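Local atomic coordinates of prolyl-tRNA synthetase (Naegleria fowleri, PDB entry 6UYH), a protein that probably charges tRNA(Pro) with proline at the expense of ATP, and is bound here to the inhibitor halofuginone and the ATP analogue AMPPNP. Residues E179-V184 with A217-T222; T186-Y191 with V203-K208; Q59-A64 with E196-V201. All blocks are in the same frame, centred on the assembly; numbering follows the deposited sequence. Where two conformers were deposited one is given.

Contact 1. Residues E179-V184 with A217-T222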
loop_
_atom_site.group_PDB
_atom_site.type_symbol
_atom_site.label_atom_id
_atom_site.label_comp_id
_atom_site.label_asym_id
_atom_site.label_seq_id
_atom_site.Cartn_x
_atom_site.Cartn_y
_atom_site.Cartn_z
ATOM N N GLU A 179 -21.403 20.690 5.447
ATOM C CA GLU A 179 -20.506 19.953 4.562
ATOM C C GLU A 179 -19.950 18.717 5.249
ATOM O O GLU A 179 -19.859 17.642 4.642
ATOM C CB GLU A 179 -19.355 20.844 4.097
ATOM C CG GLU A 179 -19.767 21.999 3.208
ATOM C CD GLU A 179 -18.578 22.827 2.745
ATOM O OE1 GLU A 179 -17.493 22.254 2.517
ATOM O OE2 GLU A 179 -18.731 24.056 2.614
ATOM N N ALA A 180 -19.551 18.855 6.514
ATOM C CA ALA A 180 -18.964 17.730 7.228
ATOM C C ALA A 180 -20.001 16.632 7.455
ATOM O O ALA A 180 -19.746 15.459 7.165
ATOM C CB ALA A 180 -18.361 18.213 8.546
ATOM N N ASP A 181 -21.193 17.006 7.936
ATOM C CA ASP A 181 -22.278 16.037 8.112
ATOM C C ASP A 181 -22.503 15.228 6.840
ATOM O O ASP A 181 -22.606 14.000 6.881
ATOM C CB ASP A 181 -23.583 16.753 8.495
ATOM C CG ASP A 181 -23.607 17.242 9.935
ATOM O OD1 ASP A 181 -22.854 16.725 10.786
ATOM O OD2 ASP A 181 -24.415 18.146 10.216
ATOM N N GLU A 182 -22.565 15.911 5.693
ATOM C CA GLU A 182 -22.831 15.227 4.429
ATOM C C GLU A 182 -21.771 14.177 4.125
ATOM O O GLU A 182 -22.089 13.080 3.647
ATOM C CB GLU A 182 -22.915 16.242 3.284
ATOM C CG GLU A 182 -23.188 15.605 1.928
ATOM C CD GLU A 182 -22.871 16.525 0.759
ATOM O OE1 GLU A 182 -22.454 17.679 0.994
ATOM O OE2 GLU A 182 -23.034 16.086 -0.400
ATOM N N GLU A 183 -20.502 14.489 4.389
ATOM C CA GLU A 183 -19.449 13.519 4.095
ATOM C C GLU A 183 -19.537 12.296 5.004
ATOM O O GLU A 183 -19.309 11.169 4.551
ATOM C CB GLU A 183 -18.067 14.151 4.219
ATOM C CG GLU A 183 -16.972 13.121 3.882
ATOM C CD GLU A 183 -15.573 13.519 4.307
ATOM O OE1 GLU A 183 -15.305 13.589 5.522
ATOM O OE2 GLU A 183 -14.727 13.737 3.420
ATOM N N VAL A 184 -19.861 12.491 6.291
ATOM C CA VAL A 184 -19.964 11.350 7.207
ATOM C C VAL A 184 -20.846 10.259 6.607
ATOM O O VAL A 184 -20.478 9.075 6.573
ATOM C CB VAL A 184 -20.506 11.798 8.578
ATOM C CG1 VAL A 184 -20.833 10.548 9.439
ATOM C CG2 VAL A 184 -19.510 12.697 9.287
ATOM N N ALA A 217 -15.251 12.406 19.195
ATOM C CA ALA A 217 -16.234 12.719 18.167
ATOM C C ALA A 217 -17.474 13.362 18.766
ATOM O O ALA A 217 -17.854 13.087 19.908
ATOM C CB ALA A 217 -16.638 11.461 17.383
ATOM N N ASP A 218 -18.100 14.246 17.982
ATOM C CA ASP A 218 -19.448 14.687 18.323
ATOM C C ASP A 218 -20.439 13.543 18.168
ATOM O O ASP A 218 -21.297 13.337 19.034
ATOM C CB ASP A 218 -19.857 15.881 17.463
ATOM C CG ASP A 218 -19.334 17.202 18.014
ATOM O OD1 ASP A 218 -18.859 17.228 19.172
ATOM O OD2 ASP A 218 -19.395 18.216 17.288
ATOM N N TYR A 219 -20.337 12.785 17.075
ATOM C CA TYR A 219 -21.131 11.574 16.928
ATOM C C TYR A 219 -20.396 10.605 16.015
ATOM O O TYR A 219 -19.595 11.014 15.168
ATOM C CB TYR A 219 -22.534 11.865 16.385
ATOM C CG TYR A 219 -22.594 12.429 14.979
ATOM C CD1 TYR A 219 -22.728 13.800 14.763
ATOM C CD2 TYR A 219 -22.556 11.593 13.871
ATOM C CE1 TYR A 219 -22.802 14.323 13.482
ATOM C CE2 TYR A 219 -22.613 12.108 12.583
ATOM C CZ TYR A 219 -22.740 13.467 12.399
ATOM O OH TYR A 219 -22.811 13.974 11.127
ATOM N N THR A 220 -20.680 9.313 16.200
ATOM C CA THR A 220 -20.016 8.231 15.486
ATOM C C THR A 220 -21.061 7.386 14.774
ATOM O O THR A 220 -22.055 6.978 15.391
ATOM C CB THR A 220 -19.211 7.356 16.455
ATOM O OG1 THR A 220 -18.139 8.122 17.016
ATOM C CG2 THR A 220 -18.634 6.140 15.746
ATOM N N THR A 221 -20.844 7.127 13.485
ATOM C CA THR A 221 -21.701 6.212 12.746
ATOM C C THR A 221 -20.923 4.935 12.450
ATOM O O THR A 221 -19.689 4.932 12.421
ATOM C CB THR A 221 -22.233 6.832 11.433
ATOM O OG1 THR A 221 -21.153 7.049 10.506
ATOM C CG2 THR A 221 -22.954 8.160 11.717
ATOM N N THR A 222 -21.659 3.837 12.263
ATOM C CA THR A 222 -21.052 2.527 12.067
ATOM C C THR A 222 -21.877 1.737 11.062
ATOM O O THR A 222 -23.067 1.997 10.885
ATOM C CB THR A 222 -20.963 1.764 13.415
ATOM O OG1 THR A 222 -20.414 0.460 13.211
ATOM C CG2 THR A 222 -22.339 1.626 14.060
#

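Contact 2. Residues T186-Y191 with V203-K208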
loop_
_atom_site.group_PDB
_atom_site.type_symbol
_atom_site.label_atom_id
_atom_site.label_comp_id
_atom_site.label_asym_id
_atom_site.label_seq_id
_atom_site.Cartn_x
_atom_site.Cartn_y
_atom_site.Cartn_z
ATOM N N THR A 186 -22.008 10.018 3.443
ATOM C CA THR A 186 -21.475 9.589 2.152
ATOM C C THR A 186 -20.433 8.483 2.321
ATOM O O THR A 186 -20.464 7.467 1.609
ATOM C CB THR A 186 -20.879 10.797 1.424
ATOM O OG1 THR A 186 -21.921 11.736 1.125
ATOM C CG2 THR A 186 -20.179 10.367 0.131
ATOM N N ILE A 187 -19.498 8.658 3.263
ATOM C CA ILE A 187 -18.498 7.616 3.501
ATOM C C ILE A 187 -19.160 6.377 4.085
ATOM O O ILE A 187 -18.810 5.245 3.731
ATOM C CB ILE A 187 -17.365 8.136 4.415
ATOM C CG1 ILE A 187 -16.597 9.287 3.733
ATOM C CG2 ILE A 187 -16.385 7.002 4.778
ATOM C CD1 ILE A 187 -15.846 8.877 2.471
ATOM N N LEU A 188 -20.134 6.568 4.983
ATOM C CA LEU A 188 -20.841 5.425 5.560
ATOM C C LEU A 188 -21.531 4.599 4.477
ATOM O O LEU A 188 -21.535 3.361 4.531
ATOM C CB LEU A 188 -21.863 5.902 6.598
ATOM C CG LEU A 188 -22.460 4.772 7.453
ATOM C CD1 LEU A 188 -21.421 4.218 8.413
ATOM C CD2 LEU A 188 -23.704 5.246 8.195
ATOM N N GLU A 189 -22.120 5.268 3.484
ATOM C CA GLU A 189 -22.707 4.551 2.357
ATOM C C GLU A 189 -21.638 3.814 1.549
ATOM O O GLU A 189 -21.879 2.702 1.069
ATOM C CB GLU A 189 -23.491 5.521 1.477
ATOM C CG GLU A 189 -23.918 4.973 0.119
ATOM C CD GLU A 189 -24.953 3.853 0.198
ATOM O OE1 GLU A 189 -25.493 3.575 1.293
ATOM O OE2 GLU A 189 -25.247 3.254 -0.856
ATOM N N LEU A 190 -20.444 4.398 1.399
ATOM C CA LEU A 190 -19.380 3.683 0.698
ATOM C C LEU A 190 -18.961 2.433 1.458
ATOM O O LEU A 190 -18.651 1.409 0.844
ATOM C CB LEU A 190 -18.166 4.585 0.468
ATOM C CG LEU A 190 -18.300 5.685 -0.583
ATOM C CD1 LEU A 190 -16.948 6.375 -0.766
ATOM C CD2 LEU A 190 -18.792 5.115 -1.918
ATOM N N TYR A 191 -18.937 2.497 2.794
ATOM C CA TYR A 191 -18.645 1.296 3.566
ATOM C C TYR A 191 -19.739 0.250 3.378
ATOM O O TYR A 191 -19.448 -0.948 3.266
ATOM C CB TYR A 191 -18.486 1.639 5.050
ATOM C CG TYR A 191 -17.255 2.438 5.380
ATOM C CD1 TYR A 191 -16.169 2.499 4.502
ATOM C CD2 TYR A 191 -17.166 3.128 6.589
ATOM C CE1 TYR A 191 -15.045 3.231 4.818
ATOM C CE2 TYR A 191 -16.050 3.851 6.915
ATOM C CZ TYR A 191 -14.989 3.905 6.035
ATOM O OH TYR A 191 -13.874 4.637 6.387
ATOM N N VAL A 203 -25.349 -5.132 5.870
ATOM C CA VAL A 203 -24.977 -4.240 6.963
ATOM C C VAL A 203 -26.217 -3.541 7.493
ATOM O O VAL A 203 -27.259 -3.474 6.837
ATOM C CB VAL A 203 -23.931 -3.165 6.562
ATOM C CG1 VAL A 203 -22.683 -3.784 5.951
ATOM C CG2 VAL A 203 -24.541 -2.140 5.635
ATOM N N ILE A 204 -26.077 -3.006 8.703
ATOM C CA ILE A 204 -27.063 -2.119 9.308
ATOM C C ILE A 204 -26.346 -0.831 9.679
ATOM O O ILE A 204 -25.362 -0.864 10.430
ATOM C CB ILE A 204 -27.716 -2.734 10.552
ATOM C CG1 ILE A 204 -28.454 -4.022 10.192
ATOM C CG2 ILE A 204 -28.688 -1.731 11.163
ATOM C CD1 ILE A 204 -28.895 -4.808 11.408
ATOM N N LYS A 205 -26.830 0.295 9.160
ATOM C CA LYS A 205 -26.257 1.595 9.486
ATOM C C LYS A 205 -26.864 2.126 10.777
ATOM O O LYS A 205 -28.070 2.059 10.976
ATOM C CB LYS A 205 -26.540 2.597 8.369
ATOM C CG LYS A 205 -25.821 2.356 7.068
ATOM C CD LYS A 205 -26.355 3.352 6.039
ATOM C CE LYS A 205 -25.587 3.275 4.715
ATOM N NZ LYS A 205 -26.203 4.219 3.733
ATOM N N GLY A 206 -26.030 2.715 11.625
ATOM C CA GLY A 206 -26.563 3.315 12.831
ATOM C C GLY A 206 -25.553 4.265 13.432
ATOM O O GLY A 206 -24.422 4.387 12.959
ATOM N N THR A 207 -25.987 4.962 14.475
ATOM C CA THR A 207 -25.082 5.763 15.284
ATOM C C THR A 207 -24.720 4.985 16.544
ATOM O O THR A 207 -25.535 4.236 17.077
ATOM C CB THR A 207 -25.722 7.098 15.674
ATOM O OG1 THR A 207 -26.927 6.839 16.393
ATOM C CG2 THR A 207 -26.066 7.905 14.439
ATOM N N LYS A 208 -23.493 5.168 17.016
ATOM C CA LYS A 208 -23.102 4.568 18.282
ATOM C C LYS A 208 -23.638 5.374 19.463
ATOM O O LYS A 208 -23.896 6.580 19.364
ATOM C CB LYS A 208 -21.580 4.448 18.372
ATOM C CG LYS A 208 -21.010 3.402 17.448
ATOM C CD LYS A 208 -19.542 3.182 17.749
ATOM C CE LYS A 208 -18.911 2.244 16.742
ATOM N NZ LYS A 208 -17.483 2.010 17.077
#

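Contact 3. Residues Q59-A64 with E196-V201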
loop_
_atom_site.group_PDB
_atom_site.type_symbol
_atom_site.label_atom_id
_atom_site.label_comp_id
_atom_site.label_asym_id
_atom_site.label_seq_id
_atom_site.Cartn_x
_atom_site.Cartn_y
_atom_site.Cartn_z
ATOM N N GLN A 59 -9.237 -1.876 -1.842
ATOM C CA GLN A 59 -8.495 -0.634 -2.070
ATOM C C GLN A 59 -8.857 -0.024 -3.418
ATOM O O GLN A 59 -9.118 1.178 -3.529
ATOM C CB GLN A 59 -6.976 -0.890 -2.012
ATOM C CG GLN A 59 -6.405 -1.387 -0.667
ATOM C CD GLN A 59 -4.870 -1.600 -0.666
ATOM O OE1 GLN A 59 -4.272 -2.092 -1.641
ATOM N NE2 GLN A 59 -4.234 -1.242 0.447
ATOM N N LYS A 60 -8.847 -0.849 -4.466
ATOM C CA LYS A 60 -9.087 -0.336 -5.808
ATOM C C LYS A 60 -10.470 0.290 -5.912
ATOM O O LYS A 60 -10.631 1.388 -6.461
ATOM C CB LYS A 60 -8.925 -1.467 -6.825
ATOM C CG LYS A 60 -9.285 -1.077 -8.248
ATOM C CD LYS A 60 -9.211 -2.275 -9.182
ATOM C CE LYS A 60 -9.513 -1.873 -10.609
ATOM N NZ LYS A 60 -8.831 -2.787 -11.558
ATOM N N PHE A 61 -11.481 -0.410 -5.392
ATOM C CA PHE A 61 -12.846 0.100 -5.408
ATOM C C PHE A 61 -12.970 1.375 -4.580
ATOM O O PHE A 61 -13.522 2.379 -5.046
ATOM C CB PHE A 61 -13.797 -0.967 -4.877
ATOM C CG PHE A 61 -15.209 -0.485 -4.680
ATOM C CD1 PHE A 61 -16.064 -0.334 -5.759
ATOM C CD2 PHE A 61 -15.681 -0.196 -3.411
ATOM C CE1 PHE A 61 -17.382 0.090 -5.573
ATOM C CE2 PHE A 61 -16.996 0.229 -3.207
ATOM C CZ PHE A 61 -17.846 0.376 -4.296
ATOM N N PHE A 62 -12.478 1.345 -3.338
ATOM C CA PHE A 62 -12.672 2.485 -2.446
ATOM C C PHE A 62 -11.924 3.711 -2.956
ATOM O O PHE A 62 -12.471 4.817 -2.953
ATOM C CB PHE A 62 -12.228 2.120 -1.025
ATOM C CG PHE A 62 -12.641 3.124 0.027
ATOM C CD1 PHE A 62 -13.945 3.151 0.501
ATOM C CD2 PHE A 62 -11.717 4.013 0.560
ATOM C CE1 PHE A 62 -14.334 4.067 1.475
ATOM C CE2 PHE A 62 -12.096 4.931 1.546
ATOM C CZ PHE A 62 -13.398 4.951 1.998
ATOM N N ASP A 63 -10.677 3.527 -3.413
ATOM C CA ASP A 63 -9.903 4.621 -3.992
ATOM C C ASP A 63 -10.656 5.288 -5.129
ATOM O O ASP A 63 -10.674 6.519 -5.240
ATOM C CB ASP A 63 -8.553 4.109 -4.517
ATOM C CG ASP A 63 -7.414 4.269 -3.514
ATOM O OD1 ASP A 63 -7.639 4.811 -2.423
ATOM O OD2 ASP A 63 -6.290 3.829 -3.836
ATOM N N ALA A 64 -11.231 4.490 -6.034
ATOM C CA ALA A 64 -11.926 5.101 -7.159
ATOM C C ALA A 64 -13.153 5.877 -6.696
ATOM O O ALA A 64 -13.468 6.922 -7.271
ATOM C CB ALA A 64 -12.316 4.042 -8.194
ATOM N N GLU A 196 -21.528 -4.839 0.870
ATOM C CA GLU A 196 -22.618 -5.485 0.134
ATOM C C GLU A 196 -22.227 -5.783 -1.312
ATOM O O GLU A 196 -22.454 -6.893 -1.801
ATOM C CB GLU A 196 -23.883 -4.629 0.207
ATOM C CG GLU A 196 -24.425 -4.544 1.665
ATOM C CD GLU A 196 -25.910 -4.278 1.770
ATOM O OE1 GLU A 196 -26.579 -4.109 0.730
ATOM O OE2 GLU A 196 -26.410 -4.242 2.915
ATOM N N GLU A 197 -21.612 -4.819 -2.004
ATOM C CA GLU A 197 -21.337 -4.990 -3.431
ATOM C C GLU A 197 -20.054 -5.778 -3.701
ATOM O O GLU A 197 -19.970 -6.467 -4.720
ATOM C CB GLU A 197 -21.269 -3.628 -4.130
ATOM C CG GLU A 197 -22.608 -2.893 -4.162
ATOM C CD GLU A 197 -22.516 -1.476 -4.732
ATOM O OE1 GLU A 197 -23.414 -0.666 -4.422
ATOM O OE2 GLU A 197 -21.557 -1.164 -5.481
ATOM N N LEU A 198 -19.054 -5.709 -2.826
ATOM C CA LEU A 198 -17.826 -6.479 -3.006
ATOM C C LEU A 198 -17.831 -7.791 -2.230
ATOM O O LEU A 198 -17.472 -8.838 -2.779
ATOM C CB LEU A 198 -16.600 -5.651 -2.589
ATOM C CG LEU A 198 -16.249 -4.461 -3.481
ATOM C CD1 LEU A 198 -14.970 -3.801 -2.992
ATOM C CD2 LEU A 198 -16.114 -4.920 -4.922
ATOM N N LEU A 199 -18.212 -7.749 -0.951
ATOM C CA LEU A 199 -18.096 -8.895 -0.050
ATOM C C LEU A 199 -19.393 -9.671 0.136
ATOM O O LEU A 199 -19.376 -10.711 0.812
ATOM C CB LEU A 199 -17.581 -8.426 1.321
ATOM C CG LEU A 199 -16.293 -7.584 1.258
ATOM C CD1 LEU A 199 -15.859 -7.132 2.644
ATOM C CD2 LEU A 199 -15.156 -8.335 0.556
ATOM N N ALA A 200 -20.503 -9.191 -0.436
ATOM C CA ALA A 200 -21.824 -9.815 -0.303
ATOM C C ALA A 200 -22.224 -9.995 1.163
ATOM O O ALA A 200 -22.868 -10.977 1.530
ATOM C CB ALA A 200 -21.885 -11.148 -1.059
ATOM N N VAL A 201 -21.853 -9.038 2.006
ATOM C CA VAL A 201 -22.182 -9.058 3.433
ATOM C C VAL A 201 -23.191 -7.947 3.709
ATOM O O VAL A 201 -22.911 -6.782 3.410
ATOM C CB VAL A 201 -20.936 -8.876 4.315
ATOM C CG1 VAL A 201 -21.363 -8.640 5.768
ATOM C CG2 VAL A 201 -20.011 -10.093 4.217
#

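Contact 1. Residues E179-V184 with A217-T222
Asp181 OD1 lies at the edge of the Tyr219 ring, near the ring plane, while Val184 CG1 approaches the same ring obliquely from the helix. The contact belongs to the catalytic core of a class II aminoacyl-tRNA synthetase, where helix 177-198 packs against the antiparallel strands 219-227 and 232-243; the axes of the short segments 179-184 and 219-222 approach to 10.9 Å. Tyr219 OH donates a hydrogen bond of 2.8 Å to Asp181 OD1. The two flat groups are not coplanar: their planes lie 40° apart, and the hydroxyl reaches OD1 from above the carboxylate, 44° out of its plane. Asp181 OD2 forms a salt bridge with Lys177, one turn earlier on the helix, so the carboxylate is gripped by a phenol and by a cation that would probably help keep it ionised. On the strand, Tyr219 CG stands between the backbone N and the carbonyl carbon (chi1 65°), a conformation that projects the ring across to the helix. It starts from a classic beta bulge, in which Asp218 and Tyr219 both face His241. Phe185 also touches the tyrosine.

One helical turn after Asp181, Val184 provides the apolar half of the contact. Its CG1 lies 3.9 Å from Tyr219 CE2, and its CG2 is 4.0 Å from Tyr219 OH. Thr221 turns both branches to this valine: OG1, held by a hydrogen bond to Ser239 O on the next strand, is 3.7 Å from Val184 CG1, and Thr221 CG2 is 3.9 Å from that methyl.

Contact 2. Residues T186-Y191 with V203-K208
Lys205 reaches from its strand to helix 177-198, passing Leu188 and ending at Glu189, and illustrates how one long side chain can serve an apolar and an ionic contact in turn. Its CB lies 3.9 Å from Leu188 CD2, and the next carbon, Lys205 CG, is 3.8 Å from that same methyl. Lys205 CD keeps to it as well, at 3.9 Å from Leu188 CD2. The two side chains run antiparallel alongside each other, and the one methyl touches three successive methylenes. Beyond CG the lysine is fully extended, and this reach takes Lys205 CE past the leucine to the next residue of the helix, 3.4 Å from Glu189 OE1.

Strand 204-207, which carries the lysine, is hydrogen-bonded antiparallel to strand 219-227 of the class II core and also to strand 474-479, in the C-terminal part of the chain. Leu480, a backbone partner of Lys205 just after that last strand, touches both Lys205 and Leu188.

At the tip, Lys205 NZ forms a salt bridge of 2.6 Å with Glu189 OE1, meeting the oxygen almost end-on to its bond with CD. Glu189 CB points away from the strand, but a bend at chi2 (67°) brings the carboxylate back to the ammonium. Lys205 NZ also sits 3.8 Å from Glu189 CB, and the other oxygen, Glu189 OE2, has a long, weak ion pair with Lys192.

Contact 3. Residues Q59-A64 with E196-V201
Phe61 and Leu198 make the direct apolar contact between helix 49-67 and the C-terminal end of helix 177-198. Segment 196-201 belongs to the class II synthetase core, and the contact packs a helix from an earlier part of the chain against the end of this core helix. One methyl does most of the touching: Leu198 CD1 is 3.6 Å from Phe61 CB and 3.7 Å from Phe61 CD2, approaching the base of the ring obliquely. Behind it, Leu198 CG stands 4.2 Å above one face of the Phe61 ring, displaced toward the rim. Leu198 was deposited in two conformers, and these distances describe one of them. The Phe61 ring projects from its helix because chi1 is 172°, which places CG opposite the backbone N, and its distal CZ comes 4.2 Å from Glu197 OE2. The carboxylate and ring planes are 70° apart, and the approach is again oblique.

In the next shell, Arg193 NE holds Glu197 OE1 in a salt bridge, one turn back on the same helix, and Arg193 and Val194 also touch Phe61. Leu198 packs on Arg294 and Val295, while Arg294 bonds to the carbonyl of Glu197. The backbone here includes a wider pi-type turn at 196-198, and the helical path is left at Ala200, which takes a positive phi of 55°.

No hydrogen bond links 59-64 to 196-201. Their cohesion is therefore mainly van der Waals and hydrophobic: both carboxylate oxygens of Glu197 find their polar partners outside the two segments, OE1 with Arg193 NE, and OE2 is merely near Phe61 CZ, with no bond to the ring.

In the fold
Helix 49-67 comes first in the chain and supplies 59-64, but contact 3 is completed only some 130 residues later, at the end of helix 177-198. That helix serves all three contacts in succession, from contact 1 to contact 3. The chain then turns back, and strand 204-207 closes contact 2 before strand 219-227 closes contact 1, so contact 2 is nested within contact 1. Contact 3 crosses both. Contacts 1 and 2 thus join helix 177-198 to a pair of antiparallel neighbouring strands, and contact 3 joins it to helix 49-67. Tyr191 against Phe62, and a probable hydrogen bond from Val203 N to Glu196 OE2, link contacts 2 and 3.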